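Local coordinates for uncharacterized lipoprotein yjhA (PDB 3CFU), which is of unknown function but, as a membrane-anchored lipoprotein, probably acts at the cell surface; this chain comprises mainly its DUF4352 domain, at residues G5-A10 / N14-K19; G59-S64 / S133-E138; V53-I58 / L122-F127. All blocks are in the same frame, centred on the assembly; numbering follows the deposited sequence.

Interaction 1: residues G5-A10 / N14-K19; sequences GETFKA and NFTVNK
Phe8 and Phe15 form an antiparallel hydrogen-bonded pair where strand 7-10 meets strand 13-23, the axes of the short segments 7-10 and 14-19 at 137°, with Phe15 N giving to Phe8 O at 2.9 Å and Phe8 N giving back to Phe15 O at 3.2 Å. This is the backbone ladder of a beta hairpin, and toward the start of the segment Gly5 N adds a further bond to Val17 O at 2.8 Å. The two phenylalanines lie side by side and point the same way, and their rings meet obliquely, the planes at 77°. With CG placed between its backbone N and carbonyl carbon (chi1 56°), Phe8 lays its ring along the neighbouring strand: CZ comes to the edge of the Phe15 ring, 3.6 Å from Phe15 CD2, while Phe8 CD1 lies 3.4 Å from Phe15 O. Thr7, Lys9 and Asn14 meet on the other face of the hairpin. Thr7 CG2 rests on Asn14 CB at 3.9 Å, and Asn14 swings its amide back across the strand to bring ND2 within 3.6 Å of Lys9 CA. Phe8 also stacks on His2, and Phe15 on Tyr124 of strand 121-124, carrying the aromatic face into the interior. Strand 7-10 is one of the two edge strands of its four-stranded sheet within this chain, whereas strand 13-23 is paired on its far side with strand 47-57 through backbone bonds such as that between Thr16 and Thr54.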
loop_
_atom_site.group_PDB
_atom_site.type_symbol
_atom_site.label_atom_id
_atom_site.label_comp_id
_atom_site.label_asym_id
_atom_site.label_seq_id
_atom_site.Cartn_x
_atom_site.Cartn_y
_atom_site.Cartn_z
ATOM N N GLY A 5 -3.312 12.285 -1.933
ATOM C CA GLY A 5 -3.797 13.274 -0.988
ATOM C C GLY A 5 -5.266 13.145 -0.623
ATOM O O GLY A 5 -5.692 13.564 0.460
ATOM N N GLU A 6 -6.045 12.556 -1.519
ATOM C CA GLU A 6 -7.476 12.389 -1.299
ATOM C C GLU A 6 -7.853 11.163 -0.456
ATOM O O GLU A 6 -7.300 10.068 -0.631
ATOM C CB GLU A 6 -8.180 12.326 -2.662
ATOM C CG GLU A 6 -9.652 11.897 -2.642
ATOM C CD GLU A 6 -10.150 11.465 -4.030
ATOM O OE1 GLU A 6 -11.122 10.679 -4.108
ATOM O OE2 GLU A 6 -9.568 11.912 -5.044
ATOM N N THR A 7 -8.790 11.369 0.465
ATOM C CA THR A 7 -9.302 10.313 1.332
ATOM C C THR A 7 -10.637 9.851 0.729
ATOM O O THR A 7 -11.442 10.679 0.289
ATOM C CB THR A 7 -9.563 10.839 2.777
ATOM O OG1 THR A 7 -8.328 11.280 3.355
ATOM C CG2 THR A 7 -10.163 9.744 3.670
ATOM N N PHE A 8 -10.864 8.540 0.686
ATOM C CA PHE A 8 -12.117 8.019 0.147
ATOM C C PHE A 8 -12.552 6.746 0.876
ATOM O O PHE A 8 -11.739 6.095 1.516
ATOM C CB PHE A 8 -11.992 7.752 -1.375
ATOM C CG PHE A 8 -10.860 6.825 -1.756
ATOM C CD1 PHE A 8 -9.556 7.297 -1.867
ATOM C CD2 PHE A 8 -11.103 5.482 -2.002
ATOM C CE1 PHE A 8 -8.507 6.442 -2.216
ATOM C CE2 PHE A 8 -10.070 4.621 -2.350
ATOM C CZ PHE A 8 -8.767 5.101 -2.458
ATOM N N LYS A 9 -13.836 6.407 0.794
ATOM C CA LYS A 9 -14.356 5.203 1.439
ATOM C C LYS A 9 -14.089 3.970 0.573
ATOM O O LYS A 9 -14.437 3.940 -0.611
ATOM C CB LYS A 9 -15.864 5.328 1.682
ATOM C CG LYS A 9 -16.456 4.237 2.573
ATOM C CD LYS A 9 -17.951 4.456 2.759
ATOM C CE LYS A 9 -18.664 3.169 3.125
ATOM N NZ LYS A 9 -18.336 2.107 2.139
ATOM N N ALA A 10 -13.477 2.956 1.176
ATOM C CA ALA A 10 -13.151 1.714 0.477
ATOM C C ALA A 10 -13.405 0.560 1.447
ATOM O O ALA A 10 -12.585 0.264 2.317
ATOM C CB ALA A 10 -11.697 1.748 0.038
ATOM N N ASN A 14 -11.428 4.044 5.474
ATOM C CA ASN A 14 -11.310 5.276 4.685
ATOM C C ASN A 14 -9.835 5.105 4.374
ATOM O O ASN A 14 -9.050 4.813 5.271
ATOM C CB ASN A 14 -11.471 6.568 5.485
ATOM C CG ASN A 14 -12.916 6.968 5.687
ATOM O OD1 ASN A 14 -13.231 7.669 6.646
ATOM N ND2 ASN A 14 -13.796 6.545 4.785
ATOM N N PHE A 15 -9.453 5.297 3.126
ATOM C CA PHE A 15 -8.076 5.092 2.725
ATOM C C PHE A 15 -7.460 6.282 2.017
ATOM O O PHE A 15 -8.126 6.972 1.245
ATOM C CB PHE A 15 -8.010 3.885 1.790
ATOM C CG PHE A 15 -6.654 3.633 1.226
ATOM C CD1 PHE A 15 -5.686 2.999 1.986
ATOM C CD2 PHE A 15 -6.332 4.060 -0.054
ATOM C CE1 PHE A 15 -4.423 2.792 1.489
ATOM C CE2 PHE A 15 -5.071 3.856 -0.565
ATOM C CZ PHE A 15 -4.107 3.222 0.213
ATOM N N THR A 16 -6.175 6.505 2.242
ATOM C CA THR A 16 -5.536 7.622 1.583
ATOM C C THR A 16 -4.058 7.417 1.305
ATOM O O THR A 16 -3.344 6.790 2.089
ATOM C CB THR A 16 -5.726 8.941 2.413
ATOM O OG1 THR A 16 -4.823 9.950 1.938
ATOM C CG2 THR A 16 -5.473 8.700 3.868
ATOM N N VAL A 17 -3.622 7.915 0.152
ATOM C CA VAL A 17 -2.217 7.863 -0.212
ATOM C C VAL A 17 -1.743 9.275 0.147
ATOM O O VAL A 17 -2.177 10.256 -0.461
ATOM C CB VAL A 17 -2.001 7.612 -1.724
ATOM C CG1 VAL A 17 -0.507 7.557 -2.018
ATOM C CG2 VAL A 17 -2.664 6.308 -2.147
ATOM N N ASN A 18 -0.873 9.376 1.149
ATOM C CA ASN A 18 -0.372 10.672 1.609
ATOM C C ASN A 18 0.621 11.317 0.652
ATOM O O ASN A 18 0.275 12.265 -0.053
ATOM C CB ASN A 18 0.254 10.512 2.993
ATOM C CG ASN A 18 -0.746 10.026 4.027
ATOM O OD1 ASN A 18 -0.385 9.342 4.989
ATOM N ND2 ASN A 18 -2.009 10.386 3.837
ATOM N N LYS A 19 1.852 10.818 0.628
ATOM C CA LYS A 19 2.865 11.368 -0.266
ATOM C C LYS A 19 3.672 10.283 -0.949
ATOM O O LYS A 19 3.591 9.105 -0.591
ATOM C CB LYS A 19 3.870 12.245 0.495
ATOM C CG LYS A 19 3.402 12.765 1.833
ATOM C CD LYS A 19 4.075 12.028 2.977
ATOM C CE LYS A 19 5.547 12.398 3.099
ATOM N NZ LYS A 19 6.198 11.599 4.168
#

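Interaction 2: residues G59-S64 / S133-E138; sequences GEDSIS and SSNTEE
Asp61 and Asn135 meet from opposite directions, and their side chains supply the single direct hydrogen bond between loop 59-62 and the loop that follows helix 126-129. Asn135 ND2 gives to Asp61 OD2 at 2.9 Å, with 154° at the hydrogen. The acceptor lies in the amide plane, but Asp61 OD2 is approached from above its carboxylate, the donor 56° out of that plane. A chi1 of 62° sets the amide of Asn135 astride the backbone N and C, turned out toward Asp61. A second link runs through water: the bridging molecule accepts from Asn135 ND2 at 2.9 Å and donates to Ser62 O at 2.8 Å. Ser62 O also receives Asn132 ND2, while Asn135 OD1 accepts from Arg139 NE, so the amide is engaged at both ends. Of charge there is a like pair, Asp61 OD2 and Glu138 OE1, separated by 4.9 Å. The contact is thus polar throughout, one direct bond and one water bridge, with no apolar packing between the segments. Its chemistry implies that a neutral amide, gripped by Arg139 on its oxygen and giving both N-H groups away, is held in a fixed rotation, and the hydrogen it gives to Asp61 OD2 would partly offset that carboxylate's charge, with Glu138 nearby.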
loop_
_atom_site.group_PDB
_atom_site.type_symbol
_atom_site.label_atom_id
_atom_site.label_comp_id
_atom_site.label_asym_id
_atom_site.label_seq_id
_atom_site.Cartn_x
_atom_site.Cartn_y
_atom_site.Cartn_z
ATOM N N GLY A 59 -15.541 0.602 10.600
ATOM C CA GLY A 59 -16.507 -0.459 10.800
ATOM C C GLY A 59 -16.459 -0.883 12.265
ATOM O O GLY A 59 -15.625 -0.393 13.030
ATOM N N GLU A 60 -17.354 -1.785 12.657
ATOM C CA GLU A 60 -17.401 -2.275 14.032
ATOM C C GLU A 60 -16.323 -3.325 14.311
ATOM O O GLU A 60 -15.674 -3.290 15.358
ATOM C CB GLU A 60 -18.768 -2.893 14.346
ATOM C CG GLU A 60 -18.827 -3.498 15.748
ATOM C CD GLU A 60 -20.146 -4.188 16.059
ATOM O OE1 GLU A 60 -20.912 -4.489 15.112
ATOM O OE2 GLU A 60 -20.410 -4.444 17.258
ATOM N N ASP A 61 -16.144 -4.263 13.385
ATOM C CA ASP A 61 -15.143 -5.316 13.553
ATOM C C ASP A 61 -13.712 -4.821 13.481
ATOM O O ASP A 61 -13.407 -3.866 12.770
ATOM C CB ASP A 61 -15.277 -6.392 12.477
ATOM C CG ASP A 61 -16.652 -6.981 12.407
ATOM O OD1 ASP A 61 -17.235 -7.251 13.475
ATOM O OD2 ASP A 61 -17.138 -7.186 11.280
ATOM N N SER A 62 -12.828 -5.499 14.204
ATOM C CA SER A 62 -11.422 -5.143 14.176
ATOM C C SER A 62 -10.911 -5.558 12.800
ATOM O O SER A 62 -11.477 -6.446 12.160
ATOM C CB SER A 62 -10.652 -5.893 15.261
ATOM O OG SER A 62 -9.304 -5.458 15.305
ATOM N N ILE A 63 -9.848 -4.904 12.352
ATOM C CA ILE A 63 -9.258 -5.189 11.061
ATOM C C ILE A 63 -7.801 -5.604 11.234
ATOM O O ILE A 63 -7.039 -4.947 11.951
ATOM C CB ILE A 63 -9.307 -3.939 10.124
ATOM C CG1 ILE A 63 -10.742 -3.710 9.617
ATOM C CG2 ILE A 63 -8.309 -4.116 8.947
ATOM C CD1 ILE A 63 -10.910 -2.441 8.736
ATOM N N SER A 64 -7.437 -6.715 10.595
ATOM C CA SER A 64 -6.067 -7.221 10.605
ATOM C C SER A 64 -5.537 -6.839 9.227
ATOM O O SER A 64 -5.681 -7.602 8.261
ATOM C CB SER A 64 -6.044 -8.743 10.766
ATOM O OG SER A 64 -6.542 -9.132 12.031
ATOM N N SER A 133 -9.952 -13.539 9.860
ATOM C CA SER A 133 -10.594 -14.772 9.398
ATOM C C SER A 133 -11.967 -15.073 10.025
ATOM O O SER A 133 -12.689 -15.954 9.561
ATOM C CB SER A 133 -9.646 -15.969 9.619
ATOM O OG SER A 133 -9.321 -16.158 10.990
ATOM N N SER A 134 -12.336 -14.329 11.058
ATOM C CA SER A 134 -13.610 -14.554 11.742
ATOM C C SER A 134 -14.859 -14.018 11.052
ATOM O O SER A 134 -15.961 -14.491 11.327
ATOM C CB SER A 134 -13.552 -13.949 13.141
ATOM O OG SER A 134 -13.484 -12.536 13.063
ATOM N N ASN A 135 -14.685 -13.049 10.157
ATOM C CA ASN A 135 -15.805 -12.407 9.474
ATOM C C ASN A 135 -15.586 -12.260 7.983
ATOM O O ASN A 135 -16.046 -11.294 7.381
ATOM C CB ASN A 135 -16.018 -11.015 10.072
ATOM C CG ASN A 135 -14.801 -10.092 9.882
ATOM O OD1 ASN A 135 -13.748 -10.508 9.388
ATOM N ND2 ASN A 135 -14.952 -8.831 10.282
ATOM N N THR A 136 -14.887 -13.221 7.397
ATOM C CA THR A 136 -14.573 -13.198 5.975
ATOM C C THR A 136 -15.784 -13.229 5.052
ATOM O O THR A 136 -15.895 -12.404 4.149
ATOM C CB THR A 136 -13.651 -14.359 5.623
ATOM O OG1 THR A 136 -12.540 -14.364 6.531
ATOM C CG2 THR A 136 -13.137 -14.207 4.207
ATOM N N GLU A 137 -16.688 -14.178 5.263
ATOM C CA GLU A 137 -17.879 -14.255 4.421
ATOM C C GLU A 137 -18.712 -12.997 4.606
ATOM O O GLU A 137 -19.373 -12.538 3.678
ATOM C CB GLU A 137 -18.730 -15.482 4.779
ATOM C CG GLU A 137 -18.219 -16.797 4.216
ATOM C CD GLU A 137 -18.307 -16.861 2.695
ATOM O OE1 GLU A 137 -17.827 -15.918 2.023
ATOM O OE2 GLU A 137 -18.849 -17.859 2.169
ATOM N N GLU A 138 -18.668 -12.439 5.811
ATOM C CA GLU A 138 -19.440 -11.244 6.133
ATOM C C GLU A 138 -18.919 -9.967 5.488
ATOM O O GLU A 138 -19.411 -8.877 5.784
ATOM C CB GLU A 138 -19.501 -11.064 7.651
ATOM C CG GLU A 138 -20.159 -12.232 8.376
ATOM C CD GLU A 138 -19.915 -12.205 9.876
ATOM O OE1 GLU A 138 -20.013 -11.109 10.471
ATOM O OE2 GLU A 138 -19.635 -13.280 10.461
HETATM O O HOH W 1 -12.766 -7.041 9.765
#

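Interaction 3: residues V53-I58 / L122-F127; sequences VTMENI and LVYNPF
Met55 and Tyr124, with Val53 and Leu122 beside them, show how two antiparallel beta sheets pack face to face, an arrangement consistent with the beta sandwich of this family's clan. The strands exchange no hydrogen bonds: Val53 CA and Leu122 CA are 10.2 Å apart, a separation bridged by side chains alone. Met55, present as selenomethionine, makes with Tyr124 the larger part of the contact. Its CB points toward the opposite strand; CG follows, 4.1 Å from Tyr124 OH, and SE stays at the same 4.1 Å from that hydroxyl. The selenium makes a Met-aromatic contact, 5.4 Å from the centre of the Tyr124 ring and 62° off its normal, so it stands obliquely beside the ring. A bend at the last torsion (chi3 65°) turns the methyl back, and CE arrives at the ring edge near its plane, 3.3 Å from Tyr124 OH. The hydroxyl finds its polar partner in Thr13 OG1. Two residues earlier in each strand, Val53 and Leu122 reach toward each other tip to tip, Val53 CG1 touching Leu122 CD2 at 3.9 Å. Phe70 and Leu72 of strand 70-73 continue the same core. After Tyr124 the chain turns into helix 126-129, whose N-cap is Asn125, and this turn sets Pro126 N 4.0 Å above the centre of the Tyr124 ring.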
loop_
_atom_site.group_PDB
_atom_site.type_symbol
_atom_site.label_atom_id
_atom_site.label_comp_id
_atom_site.label_asym_id
_atom_site.label_seq_id
_atom_site.Cartn_x
_atom_site.Cartn_y
_atom_site.Cartn_z
ATOM N N VAL A 53 0.779 5.673 3.158
ATOM C CA VAL A 53 -0.675 5.542 3.098
ATOM C C VAL A 53 -1.268 5.472 4.508
ATOM O O VAL A 53 -0.558 5.220 5.485
ATOM C CB VAL A 53 -1.097 4.261 2.293
ATOM C CG1 VAL A 53 -0.508 4.297 0.889
ATOM C CG2 VAL A 53 -0.631 3.003 3.003
ATOM N N THR A 54 -2.575 5.703 4.605
ATOM C CA THR A 54 -3.272 5.663 5.880
ATOM C C THR A 54 -4.564 4.882 5.734
ATOM O O THR A 54 -5.284 5.047 4.754
ATOM C CB THR A 54 -3.640 7.082 6.384
ATOM O OG1 THR A 54 -2.448 7.781 6.761
ATOM C CG2 THR A 54 -4.585 7.002 7.594
HETATM N N MSE A 55 -4.838 4.031 6.718
HETATM C CA MSE A 55 -6.050 3.228 6.760
HETATM C C MSE A 55 -6.832 3.584 8.015
HETATM O O MSE A 55 -6.287 3.581 9.120
HETATM C CB MSE A 55 -5.735 1.726 6.809
HETATM C CG MSE A 55 -5.294 1.134 5.492
HETATM SE SE MSE A 55 -4.834 -0.752 5.576
HETATM C CE MSE A 55 -6.559 -1.513 6.006
ATOM N N GLU A 56 -8.111 3.889 7.845
ATOM C CA GLU A 56 -8.951 4.210 8.981
ATOM C C GLU A 56 -10.111 3.236 9.052
ATOM O O GLU A 56 -10.923 3.140 8.120
ATOM C CB GLU A 56 -9.493 5.636 8.874
ATOM C CG GLU A 56 -10.568 5.987 9.899
ATOM C CD GLU A 56 -11.036 7.436 9.761
ATOM O OE1 GLU A 56 -10.371 8.197 9.021
ATOM O OE2 GLU A 56 -12.053 7.817 10.387
ATOM N N ASN A 57 -10.188 2.506 10.159
ATOM C CA ASN A 57 -11.265 1.553 10.347
ATOM C C ASN A 57 -12.513 2.308 10.794
ATOM O O ASN A 57 -12.510 2.959 11.836
ATOM C CB ASN A 57 -10.872 0.504 11.392
ATOM C CG ASN A 57 -11.892 -0.594 11.506
ATOM O OD1 ASN A 57 -11.703 -1.572 12.232
ATOM N ND2 ASN A 57 -12.997 -0.436 10.788
ATOM N N ILE A 58 -13.566 2.222 9.983
ATOM C CA ILE A 58 -14.842 2.885 10.246
ATOM C C ILE A 58 -15.947 1.847 10.396
ATOM O O ILE A 58 -17.132 2.154 10.306
ATOM C CB ILE A 58 -15.222 3.868 9.105
ATOM C CG1 ILE A 58 -15.201 3.145 7.759
ATOM C CG2 ILE A 58 -14.248 5.054 9.080
ATOM C CD1 ILE A 58 -15.699 4.009 6.621
ATOM N N LEU A 122 -1.386 2.989 -7.686
ATOM C CA LEU A 122 -1.362 2.149 -6.503
ATOM C C LEU A 122 -2.754 1.537 -6.465
ATOM O O LEU A 122 -3.747 2.203 -6.786
ATOM C CB LEU A 122 -1.102 2.957 -5.230
ATOM C CG LEU A 122 -1.042 2.049 -3.990
ATOM C CD1 LEU A 122 0.212 1.191 -4.054
ATOM C CD2 LEU A 122 -1.064 2.872 -2.719
ATOM N N VAL A 123 -2.812 0.257 -6.109
ATOM C CA VAL A 123 -4.070 -0.468 -6.033
ATOM C C VAL A 123 -4.307 -0.859 -4.586
ATOM O O VAL A 123 -3.384 -1.292 -3.883
ATOM C CB VAL A 123 -4.037 -1.761 -6.876
ATOM C CG1 VAL A 123 -5.335 -2.534 -6.674
ATOM C CG2 VAL A 123 -3.809 -1.428 -8.370
ATOM N N TYR A 124 -5.546 -0.710 -4.140
ATOM C CA TYR A 124 -5.889 -1.052 -2.779
ATOM C C TYR A 124 -7.173 -1.857 -2.779
ATOM O O TYR A 124 -8.188 -1.391 -3.292
ATOM C CB TYR A 124 -6.074 0.227 -1.946
ATOM C CG TYR A 124 -6.654 -0.008 -0.572
ATOM C CD1 TYR A 124 -6.013 -0.844 0.334
ATOM C CD2 TYR A 124 -7.850 0.592 -0.182
ATOM C CE1 TYR A 124 -6.545 -1.086 1.597
ATOM C CE2 TYR A 124 -8.389 0.363 1.087
ATOM C CZ TYR A 124 -7.725 -0.482 1.970
ATOM O OH TYR A 124 -8.223 -0.733 3.225
ATOM N N ASN A 125 -7.120 -3.073 -2.237
ATOM C CA ASN A 125 -8.307 -3.915 -2.135
ATOM C C ASN A 125 -8.524 -4.143 -0.635
ATOM O O ASN A 125 -7.771 -4.882 0.014
ATOM C CB ASN A 125 -8.117 -5.257 -2.860
ATOM C CG ASN A 125 -9.420 -6.052 -2.962
ATOM O OD1 ASN A 125 -10.095 -6.306 -1.954
ATOM N ND2 ASN A 125 -9.783 -6.439 -4.182
ATOM N N PRO A 126 -9.553 -3.501 -0.063
ATOM C CA PRO A 126 -9.864 -3.628 1.374
ATOM C C PRO A 126 -10.183 -5.042 1.854
ATOM O O PRO A 126 -9.893 -5.395 2.992
ATOM C CB PRO A 126 -11.001 -2.622 1.591
ATOM C CG PRO A 126 -11.655 -2.517 0.242
ATOM C CD PRO A 126 -10.502 -2.611 -0.750
ATOM N N PHE A 127 -10.767 -5.859 0.993
ATOM C CA PHE A 127 -11.061 -7.235 1.380
ATOM C C PHE A 127 -9.711 -7.970 1.506
ATOM O O PHE A 127 -9.478 -8.689 2.470
ATOM C CB PHE A 127 -11.952 -7.903 0.327
ATOM C CG PHE A 127 -12.302 -9.327 0.645
ATOM C CD1 PHE A 127 -13.095 -9.635 1.739
ATOM C CD2 PHE A 127 -11.826 -10.368 -0.155
ATOM C CE1 PHE A 127 -13.417 -10.959 2.035
ATOM C CE2 PHE A 127 -12.139 -11.697 0.137
ATOM C CZ PHE A 127 -12.935 -11.990 1.230
#

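In the fold
Interactions 1 and 3 share one sheet, their centres about 8 Å apart, and are joined directly by backbone: Asn14 N lies 2.8 Å from Glu56 O, a probable hydrogen bond, and Thr16 O and Thr54 N, 2.8 Å apart, make a second. The hairpin of interaction 1 thus extends the sheet whose inner face interaction 3 packs against strand 121-124. Interaction 2 lies toward the periphery, its centre about 14 Å from that of interaction 3 and about 21 Å from that of interaction 1. Both of its segments closely follow those of interaction 3 in the chain, and between the two contacts Ile63 CG2 packs 4.3 Å from Met55 CE.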